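Local structure of DUF871 domain-containing protein (Enterococcus faecalis, 2P0O) at residues 119-124 / 143-148; 174-179 / 217-222. The protein is of unknown function but is probably a 6-phospho-N-acetylmuramidase, with a TIM barrel followed by a cyclophilin-like domain. One frame throughout, in Å; residues are numbered along the deposited sequence.

Both contacts lie in the TIM barrel and join parallel strands that are neighbours in it. Coming from the N terminus, the chain first meets contact 1. There the end of strand 115-119 and the loop after it face strand 141-144 and its exit loop, and helix 125-133 makes the connection between them. Contact 2 follows in series, with no nesting or crossing. It pairs strand 173-178 with strand 218-221, the last strand of the barrel, and helix 203-212 lies in the connection. The two meet where strands 141-144 and 173-178 adjoin: His-145 N lies 2.9 Å from Phe-175 O, a probable hydrogen bond.

Contact 1: residues 119-124 / 143-148; sequences NASTIT and AWHNYY
The C-terminal ends of two parallel TIM-barrel strands meet here, where Ala-120 N donates to Trp-144 O (2.9 Å). The bond is nearly straight at the hydrogen (174°), but the donor stands above the carbonyl plane. Ala-120 CB sits over the centre of the His-145 ring, 3.6 Å from its centroid, in a CH-pi contact. On the strand side the same methyl lies 4.2 Å from Ala-143 CB. His-145 NE2 is hydrogen-bonded to Asn-164 OD1.

Strand 115-119 ends at this point and the chain leaves it through an Asx turn: Asn-119 OD1 accepts from Ser-121 N at 3.1 Å. Asn-119 CG is anti to its own backbone N (chi1 -179°), and this turns the amide toward Asn-146. The two amides cross at about a right angle, with planes 76° apart. They touch without bonding, and Asn-146 OD1 takes its hydrogen bond from Arg-97.

A water bridges the two loops. It binds Ser-121 OG (2.7 Å) and Tyr-148 OH (2.8 Å), accepts from Asn-146 N (3.0 Å), and lies in the imidazole plane at the edge, 3.3 Å from His-145 ND1.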
loop_
_atom_site.group_PDB
_atom_site.type_symbol
_atom_site.label_atom_id
_atom_site.label_comp_id
_atom_site.label_asym_id
_atom_site.label_seq_id
_atom_site.Cartn_x
_atom_site.Cartn_y
_atom_site.Cartn_z
ATOM N N ASN A 119 -4.766 15.799 11.337
ATOM C CA ASN A 119 -5.857 14.925 11.006
ATOM C C ASN A 119 -6.461 15.440 9.689
ATOM O O ASN A 119 -7.050 16.504 9.649
ATOM C CB ASN A 119 -6.855 14.901 12.167
ATOM C CG ASN A 119 -8.043 13.970 11.906
ATOM O OD1 ASN A 119 -8.381 13.672 10.756
ATOM N ND2 ASN A 119 -8.662 13.497 12.975
ATOM N N ALA A 120 -6.263 14.696 8.607
ATOM C CA ALA A 120 -6.699 15.116 7.264
ATOM C C ALA A 120 -8.172 15.527 7.189
ATOM O O ALA A 120 -8.506 16.502 6.513
ATOM C CB ALA A 120 -6.373 14.043 6.234
ATOM N N SER A 121 -9.030 14.839 7.945
ATOM C CA SER A 121 -10.475 15.054 7.928
ATOM C C SER A 121 -10.977 16.237 8.748
ATOM O O SER A 121 -12.053 16.756 8.462
ATOM C CB SER A 121 -11.191 13.806 8.439
ATOM O OG SER A 121 -10.676 12.667 7.773
ATOM N N THR A 122 -10.253 16.648 9.782
ATOM C CA THR A 122 -10.760 17.709 10.659
ATOM C C THR A 122 -10.016 19.024 10.513
ATOM O O THR A 122 -10.495 20.052 11.006
ATOM C CB THR A 122 -10.665 17.338 12.156
ATOM O OG1 THR A 122 -9.277 17.268 12.548
ATOM C CG2 THR A 122 -11.400 16.016 12.459
ATOM N N ILE A 123 -8.836 18.994 9.891
ATOM C CA ILE A 123 -8.065 20.223 9.779
ATOM C C ILE A 123 -8.896 21.242 9.002
ATOM O O ILE A 123 -9.433 20.937 7.935
ATOM C CB ILE A 123 -6.618 20.019 9.192
ATOM C CG1 ILE A 123 -5.768 21.291 9.339
ATOM C CG2 ILE A 123 -6.644 19.634 7.729
ATOM C CD1 ILE A 123 -5.251 21.586 10.742
ATOM N N THR A 124 -9.038 22.428 9.583
ATOM C CA THR A 124 -9.804 23.516 8.971
ATOM C C THR A 124 -8.877 24.526 8.308
ATOM O O THR A 124 -7.697 24.618 8.655
ATOM C CB THR A 124 -10.665 24.280 10.014
ATOM O OG1 THR A 124 -9.803 25.030 10.875
ATOM C CG2 THR A 124 -11.538 23.324 10.846
ATOM N N ALA A 143 -0.541 15.625 6.801
ATOM C CA ALA A 143 -1.960 15.447 7.052
ATOM C C ALA A 143 -2.240 13.968 6.881
ATOM O O ALA A 143 -2.103 13.446 5.767
ATOM C CB ALA A 143 -2.786 16.292 6.088
ATOM N N TRP A 144 -2.563 13.297 7.988
ATOM C CA TRP A 144 -2.858 11.849 7.994
ATOM C C TRP A 144 -4.346 11.571 8.000
ATOM O O TRP A 144 -5.101 12.087 8.850
ATOM C CB TRP A 144 -2.274 11.148 9.223
ATOM C CG TRP A 144 -0.822 11.000 9.218
ATOM C CD1 TRP A 144 0.101 12.001 9.363
ATOM C CD2 TRP A 144 -0.080 9.784 9.080
ATOM N NE1 TRP A 144 1.364 11.485 9.312
ATOM C CE2 TRP A 144 1.293 10.129 9.133
ATOM C CE3 TRP A 144 -0.438 8.442 8.877
ATOM C CZ2 TRP A 144 2.317 9.177 9.034
ATOM C CZ3 TRP A 144 0.580 7.484 8.764
ATOM C CH2 TRP A 144 1.938 7.860 8.840
ATOM N N HIS A 145 -4.776 10.748 7.056
ATOM C CA HIS A 145 -6.133 10.233 7.094
ATOM C C HIS A 145 -6.248 9.215 8.197
ATOM O O HIS A 145 -5.253 8.706 8.706
ATOM C CB HIS A 145 -6.464 9.576 5.772
ATOM C CG HIS A 145 -6.744 10.560 4.689
ATOM N ND1 HIS A 145 -7.976 11.163 4.540
ATOM C CD2 HIS A 145 -5.959 11.040 3.699
ATOM C CE1 HIS A 145 -7.929 11.987 3.509
ATOM N NE2 HIS A 145 -6.716 11.928 2.982
ATOM N N ASN A 146 -7.471 8.943 8.581
ATOM C CA ASN A 146 -7.760 7.936 9.545
ATOM C C ASN A 146 -7.906 6.588 8.889
ATOM O O ASN A 146 -7.907 6.498 7.651
ATOM C CB ASN A 146 -9.064 8.301 10.224
ATOM C CG ASN A 146 -8.951 9.571 11.048
ATOM O OD1 ASN A 146 -7.904 9.864 11.615
ATOM N ND2 ASN A 146 -10.063 10.303 11.164
ATOM N N TYR A 147 -8.029 5.543 9.713
ATOM C CA TYR A 147 -8.482 4.226 9.225
ATOM C C TYR A 147 -9.781 3.810 9.881
ATOM O O TYR A 147 -10.231 4.432 10.844
ATOM C CB TYR A 147 -7.414 3.136 9.374
ATOM C CG TYR A 147 -6.815 3.030 10.754
ATOM C CD1 TYR A 147 -7.561 2.528 11.812
ATOM C CD2 TYR A 147 -5.502 3.417 10.992
ATOM C CE1 TYR A 147 -7.026 2.422 13.104
ATOM C CE2 TYR A 147 -4.952 3.322 12.277
ATOM C CZ TYR A 147 -5.720 2.807 13.317
ATOM O OH TYR A 147 -5.206 2.684 14.579
ATOM N N TYR A 148 -10.406 2.767 9.349
ATOM C CA TYR A 148 -11.799 2.498 9.697
ATOM C C TYR A 148 -11.987 1.039 9.986
ATOM O O TYR A 148 -12.192 0.267 9.052
ATOM C CB TYR A 148 -12.725 3.001 8.570
ATOM C CG TYR A 148 -12.561 4.480 8.380
ATOM C CD1 TYR A 148 -13.276 5.405 9.176
ATOM C CD2 TYR A 148 -11.637 4.973 7.491
ATOM C CE1 TYR A 148 -13.067 6.788 9.030
ATOM C CE2 TYR A 148 -11.425 6.339 7.347
ATOM C CZ TYR A 148 -12.117 7.227 8.122
ATOM O OH TYR A 148 -11.890 8.574 7.928
HETATM O O HOH W 1 -9.753 10.240 7.150
#

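Contact 2: residues 174-179 / 217-222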
loop_
_atom_site.group_PDB
_atom_site.type_symbol
_atom_site.label_atom_id
_atom_site.label_comp_id
_atom_site.label_asym_id
_atom_site.label_seq_id
_atom_site.Cartn_x
_atom_site.Cartn_y
_atom_site.Cartn_z
ATOM N N VAL A 174 0.204 14.468 2.225
ATOM C CA VAL A 174 -0.978 13.619 2.396
ATOM C C VAL A 174 -0.532 12.185 2.627
ATOM O O VAL A 174 0.179 11.614 1.796
ATOM C CB VAL A 174 -1.897 13.670 1.152
ATOM C CG1 VAL A 174 -3.044 12.612 1.275
ATOM C CG2 VAL A 174 -2.440 15.060 0.980
ATOM N N PHE A 175 -0.953 11.633 3.767
ATOM C CA PHE A 175 -0.652 10.270 4.183
ATOM C C PHE A 175 -1.987 9.514 4.342
ATOM O O PHE A 175 -2.982 10.045 4.881
ATOM C CB PHE A 175 0.057 10.277 5.553
ATOM C CG PHE A 175 1.533 10.613 5.504
ATOM C CD1 PHE A 175 1.969 11.859 5.102
ATOM C CD2 PHE A 175 2.483 9.680 5.923
ATOM C CE1 PHE A 175 3.338 12.156 5.074
ATOM C CE2 PHE A 175 3.850 9.974 5.919
ATOM C CZ PHE A 175 4.283 11.206 5.474
ATOM N N THR A 176 -1.982 8.257 3.928
ATOM C CA THR A 176 -3.178 7.447 3.912
ATOM C C THR A 176 -2.825 6.006 4.300
ATOM O O THR A 176 -1.659 5.586 4.206
ATOM C CB THR A 176 -3.814 7.480 2.501
ATOM O OG1 THR A 176 -5.053 6.769 2.530
ATOM C CG2 THR A 176 -2.905 6.815 1.474
ATOM N N PHE A 177 -3.830 5.245 4.716
ATOM C CA PHE A 177 -3.636 3.854 5.055
ATOM C C PHE A 177 -4.219 2.901 4.010
ATOM O O PHE A 177 -5.157 3.246 3.282
ATOM C CB PHE A 177 -4.280 3.516 6.416
ATOM C CG PHE A 177 -3.629 4.200 7.587
ATOM C CD1 PHE A 177 -2.487 3.657 8.188
ATOM C CD2 PHE A 177 -4.151 5.387 8.083
ATOM C CE1 PHE A 177 -1.880 4.270 9.282
ATOM C CE2 PHE A 177 -3.578 6.012 9.205
ATOM C CZ PHE A 177 -2.414 5.466 9.788
ATOM N N VAL A 178 -3.677 1.682 3.972
ATOM C CA VAL A 178 -4.374 0.580 3.340
ATOM C C VAL A 178 -4.455 -0.495 4.424
ATOM O O VAL A 178 -3.638 -0.506 5.353
ATOM C CB VAL A 178 -3.648 0.048 2.062
ATOM C CG1 VAL A 178 -3.681 1.094 0.938
ATOM C CG2 VAL A 178 -2.195 -0.393 2.357
ATOM N N PRO A 179 -5.412 -1.440 4.286
ATOM C CA PRO A 179 -5.480 -2.511 5.274
ATOM C C PRO A 179 -4.360 -3.533 5.044
ATOM O O PRO A 179 -3.738 -3.563 3.966
ATOM C CB PRO A 179 -6.861 -3.128 5.019
ATOM C CG PRO A 179 -7.084 -2.928 3.536
ATOM C CD PRO A 179 -6.420 -1.587 3.215
ATOM N N ASP A 217 1.031 11.317 -0.850
ATOM C CA ASP A 217 2.484 11.309 -0.747
ATOM C C ASP A 217 2.998 10.023 -0.122
ATOM O O ASP A 217 4.126 9.598 -0.410
ATOM C CB ASP A 217 2.979 12.546 0.001
ATOM C CG ASP A 217 2.560 13.829 -0.689
ATOM O OD1 ASP A 217 3.087 14.115 -1.786
ATOM O OD2 ASP A 217 1.692 14.545 -0.154
ATOM N N ALA A 218 2.161 9.373 0.685
ATOM C CA ALA A 218 2.596 8.186 1.418
ATOM C C ALA A 218 1.474 7.211 1.694
ATOM O O ALA A 218 0.316 7.617 1.879
ATOM C CB ALA A 218 3.289 8.586 2.709
ATOM N N VAL A 219 1.812 5.924 1.714
ATOM C CA VAL A 219 0.836 4.884 1.998
ATOM C C VAL A 219 1.379 3.939 3.073
ATOM O O VAL A 219 2.496 3.418 2.925
ATOM C CB VAL A 219 0.472 4.079 0.723
ATOM C CG1 VAL A 219 -0.637 3.075 1.048
ATOM C CG2 VAL A 219 0.009 5.008 -0.377
ATOM N N TYR A 220 0.572 3.735 4.128
ATOM C CA TYR A 220 0.900 2.880 5.260
ATOM C C TYR A 220 -0.049 1.696 5.402
ATOM O O TYR A 220 -1.258 1.836 5.269
ATOM C CB TYR A 220 0.866 3.691 6.568
ATOM C CG TYR A 220 2.138 4.506 6.801
ATOM C CD1 TYR A 220 2.564 5.459 5.850
ATOM C CD2 TYR A 220 2.915 4.330 7.967
ATOM C CE1 TYR A 220 3.728 6.206 6.048
ATOM C CE2 TYR A 220 4.107 5.089 8.185
ATOM C CZ TYR A 220 4.489 6.025 7.214
ATOM O OH TYR A 220 5.617 6.785 7.375
ATOM N N ILE A 221 0.507 0.538 5.726
ATOM C CA ILE A 221 -0.304 -0.596 6.150
ATOM C C ILE A 221 -0.920 -0.236 7.501
ATOM O O ILE A 221 -0.187 0.082 8.457
ATOM C CB ILE A 221 0.517 -1.917 6.308
ATOM C CG1 ILE A 221 1.537 -2.092 5.158
ATOM C CG2 ILE A 221 -0.442 -3.130 6.462
ATOM C CD1 ILE A 221 0.880 -2.131 3.772
ATOM N N GLY A 222 -2.253 -0.318 7.583
ATOM C CA GLY A 222 -2.972 -0.019 8.825
ATOM C C GLY A 222 -2.912 -1.146 9.831
ATOM O O GLY A 222 -2.697 -0.902 11.033
#
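Phe-175 lays one face of its ring over the methyl of Ala-218, with CB 3.6 Å from the ring centroid and offset toward the rim. The CD2 side of the ring also reaches Tyr-220, whose CE1 is 3.7 Å from Phe-175 CD2. These two rings are oblique, their planes 45° apart, and Tyr-220 OH lies in the plane of the Phe-175 ring at its edge. Further along, Phe-177 CD1 packs against Tyr-220 CB. Trp-144 stacks on Phe-175 and meets Tyr-220 edge-to-face, adding to this aromatic layer.

The backbones are parallel neighbours in the TIM barrel, joined as a beta-alpha-beta unit through helix 203-212. Hydrogen bonds alternate between the strands: Thr-176 N to Ala-218 O, Tyr-220 N to Thr-176 O, Val-178 N to Tyr-220 O, and Gly-222 N to Val-178 O (2.6 Å). Phe-175, Phe-177, Ala-218 and Tyr-220 point into the barrel. Thr-176, Val-178, Val-219 and Ile-221 point outward, and the first three of these touch helix 203-212. Val-178 CG1 meets Val-219 CG1 at 3.6 Å, the two side chains crossing at about a right angle, and Leu-210 of the helix touches both. Thr-176 and Val-219 instead run side by side.

At the N-terminal end, Val-174 O accepts from both Asp-217 N (2.8 Å) and Ala-218 N (3.2 Å). In return, Val-174 N donates to Asp-217 OD2 at 2.8 Å, on the anti lone pair. Asp-217 CG is anti to its own carbonyl carbon (chi1 -59°), which brings the carboxylate back to Val-174, while OD1 forms a salt bridge with Lys-168.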